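Local coordinates for protein yesU (Bacillus subtilis, PDB 1OQ1) that is of unknown function but adopts a galectin-like fold, a beta-sandwich seen in many carbohydrate-binding proteins, at residues C10-P15 / F53-T58. Numbering follows the deposited sequence.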
loop_
_atom_site.group_PDB
_atom_site.type_symbol
_atom_site.label_atom_id
_atom_site.label_comp_id
_atom_site.label_asym_id
_atom_site.label_seq_id
_atom_site.Cartn_x
_atom_site.Cartn_y
_atom_site.Cartn_z
ATOM N N CYS A 10 -17.271 4.559 8.988
ATOM C CA CYS A 10 -16.306 3.477 8.837
ATOM C C CYS A 10 -16.864 2.502 7.811
ATOM O O CYS A 10 -17.979 2.002 7.964
ATOM C CB CYS A 10 -16.084 2.753 10.167
ATOM S SG CYS A 10 -14.854 1.418 10.071
ATOM N N LEU A 11 -16.092 2.235 6.765
ATOM C CA LEU A 11 -16.528 1.325 5.715
ATOM C C LEU A 11 -15.983 -0.080 5.901
ATOM O O LEU A 11 -16.598 -1.054 5.462
ATOM C CB LEU A 11 -16.074 1.844 4.351
ATOM C CG LEU A 11 -16.521 3.256 3.982
ATOM C CD1 LEU A 11 -15.984 3.614 2.608
ATOM C CD2 LEU A 11 -18.039 3.330 3.998
ATOM N N TYR A 12 -14.837 -0.180 6.567
ATOM C CA TYR A 12 -14.178 -1.465 6.757
ATOM C C TYR A 12 -13.117 -1.360 7.843
ATOM O O TYR A 12 -12.429 -0.346 7.958
ATOM C CB TYR A 12 -13.513 -1.864 5.434
ATOM C CG TYR A 12 -12.733 -3.157 5.438
ATOM C CD1 TYR A 12 -13.365 -4.377 5.197
ATOM C CD2 TYR A 12 -11.352 -3.158 5.645
ATOM C CE1 TYR A 12 -12.639 -5.568 5.157
ATOM C CE2 TYR A 12 -10.619 -4.344 5.610
ATOM C CZ TYR A 12 -11.270 -5.542 5.364
ATOM O OH TYR A 12 -10.554 -6.717 5.324
ATOM N N ARG A 13 -12.991 -2.410 8.644
ATOM C CA ARG A 13 -11.987 -2.441 9.689
ATOM C C ARG A 13 -11.572 -3.888 9.916
ATOM O O ARG A 13 -12.416 -4.758 10.160
ATOM C CB ARG A 13 -12.533 -1.837 10.984
ATOM C CG ARG A 13 -11.522 -1.822 12.122
ATOM C CD ARG A 13 -12.112 -1.213 13.380
ATOM N NE ARG A 13 -12.184 0.245 13.340
ATOM C CZ ARG A 13 -11.134 1.051 13.470
ATOM N NH1 ARG A 13 -9.919 0.545 13.646
ATOM N NH2 ARG A 13 -11.299 2.367 13.445
ATOM N N ASN A 14 -10.272 -4.136 9.816
ATOM C CA ASN A 14 -9.713 -5.468 10.003
ATOM C C ASN A 14 -8.591 -5.379 11.038
ATOM O O ASN A 14 -7.554 -4.761 10.794
ATOM C CB ASN A 14 -9.154 -5.987 8.678
ATOM C CG ASN A 14 -8.797 -7.457 8.732
ATOM O OD1 ASN A 14 -8.320 -7.954 9.750
ATOM N ND2 ASN A 14 -9.017 -8.161 7.626
ATOM N N PRO A 15 -8.793 -5.988 12.215
ATOM C CA PRO A 15 -7.792 -5.971 13.288
ATOM C C PRO A 15 -6.474 -6.655 12.910
ATOM O O PRO A 15 -5.413 -6.298 13.430
ATOM C CB PRO A 15 -8.499 -6.702 14.433
ATOM C CG PRO A 15 -9.948 -6.452 14.163
ATOM C CD PRO A 15 -10.041 -6.621 12.674
ATOM N N PHE A 53 -0.102 -8.877 -1.280
ATOM C CA PHE A 53 -1.147 -9.552 -0.508
ATOM C C PHE A 53 -2.371 -8.641 -0.539
ATOM O O PHE A 53 -2.382 -7.593 0.099
ATOM C CB PHE A 53 -0.632 -9.747 0.921
ATOM C CG PHE A 53 -1.506 -10.605 1.791
ATOM C CD1 PHE A 53 -2.109 -11.759 1.294
ATOM C CD2 PHE A 53 -1.669 -10.292 3.137
ATOM C CE1 PHE A 53 -2.856 -12.585 2.126
ATOM C CE2 PHE A 53 -2.415 -11.115 3.981
ATOM C CZ PHE A 53 -3.008 -12.263 3.473
ATOM N N TRP A 54 -3.395 -9.051 -1.283
ATOM C CA TRP A 54 -4.600 -8.242 -1.454
ATOM C C TRP A 54 -5.795 -8.477 -0.546
ATOM O O TRP A 54 -6.147 -9.614 -0.235
ATOM C CB TRP A 54 -5.145 -8.382 -2.882
ATOM C CG TRP A 54 -4.218 -8.029 -3.981
ATOM C CD1 TRP A 54 -3.403 -8.880 -4.678
ATOM C CD2 TRP A 54 -4.022 -6.730 -4.546
ATOM N NE1 TRP A 54 -2.715 -8.189 -5.645
ATOM C CE2 TRP A 54 -3.075 -6.866 -5.587
ATOM C CE3 TRP A 54 -4.555 -5.462 -4.276
ATOM C CZ2 TRP A 54 -2.648 -5.779 -6.360
ATOM C CZ3 TRP A 54 -4.130 -4.377 -5.045
ATOM C CH2 TRP A 54 -3.186 -4.546 -6.076
ATOM N N CYS A 55 -6.433 -7.377 -0.159
ATOM C CA CYS A 55 -7.666 -7.423 0.612
ATOM C C CYS A 55 -8.674 -7.677 -0.520
ATOM O O CYS A 55 -8.567 -7.084 -1.593
ATOM C CB CYS A 55 -7.923 -6.067 1.271
ATOM S SG CYS A 55 -9.580 -5.858 1.969
ATOM N N PRO A 56 -9.673 -8.543 -0.300
ATOM C CA PRO A 56 -10.633 -8.809 -1.379
ATOM C C PRO A 56 -11.708 -7.764 -1.669
ATOM O O PRO A 56 -12.341 -7.805 -2.726
ATOM C CB PRO A 56 -11.246 -10.138 -0.955
ATOM C CG PRO A 56 -11.335 -9.973 0.537
ATOM C CD PRO A 56 -9.983 -9.347 0.896
ATOM N N GLU A 57 -11.917 -6.839 -0.738
ATOM C CA GLU A 57 -12.951 -5.815 -0.882
ATOM C C GLU A 57 -12.654 -4.686 -1.858
ATOM O O GLU A 57 -11.542 -4.168 -1.906
ATOM C CB GLU A 57 -13.253 -5.193 0.485
ATOM C CG GLU A 57 -13.578 -6.207 1.558
ATOM C CD GLU A 57 -14.880 -6.923 1.291
ATOM O OE1 GLU A 57 -15.038 -8.065 1.771
ATOM O OE2 GLU A 57 -15.749 -6.337 0.608
ATOM N N THR A 58 -13.658 -4.306 -2.639
ATOM C CA THR A 58 -13.500 -3.190 -3.559
ATOM C C THR A 58 -13.901 -1.960 -2.757
ATOM O O THR A 58 -15.021 -1.886 -2.241
ATOM C CB THR A 58 -14.438 -3.291 -4.779
ATOM O OG1 THR A 58 -14.075 -4.421 -5.578
ATOM C CG2 THR A 58 -14.339 -2.026 -5.628
#
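With chi1 at 178°, the ring of Y12 lies opposite the residue's own backbone nitrogen; C55 has the same kind of torsion (168°). These torsions place the phenol end of Y12 next to the thiol of C55. Y12 OH lies 3.6 Å from C55 SG, and Y12 CZ lies 3.8 Å from C55 SG. This is a Cys sulfur-aromatic contact: C55 SG sits 4.5 Å from the centroid of the Y12 ring, in an oblique position 37° off the ring normal. C55 SG lies by CZ and CE2 of Y12, while E57 meets the CE1 and CD1 side of the ring, also obliquely. E57 CG comes within 3.8 Å of Y12 CE1, and the two side chains cross at about a right angle. The hydroxyl of Y12 accepts a nearly straight bond of 3.1 Å from N14 ND2, almost in the amide plane of N14, which should help fix the position of the hydroxyl. F59 meets the Y12 ring edge-to-face, and W25 also touches Y12. The contact joins strand 5-14 of one sheet to segment 53-58, which starts in strand 51-54 of the other. Strand 5-14 pairs antiparallel with strand 209-222, with a classic beta bulge where L11 and Y12 both face V217. Strand 51-54 lies between strands 26-29 and 199-205.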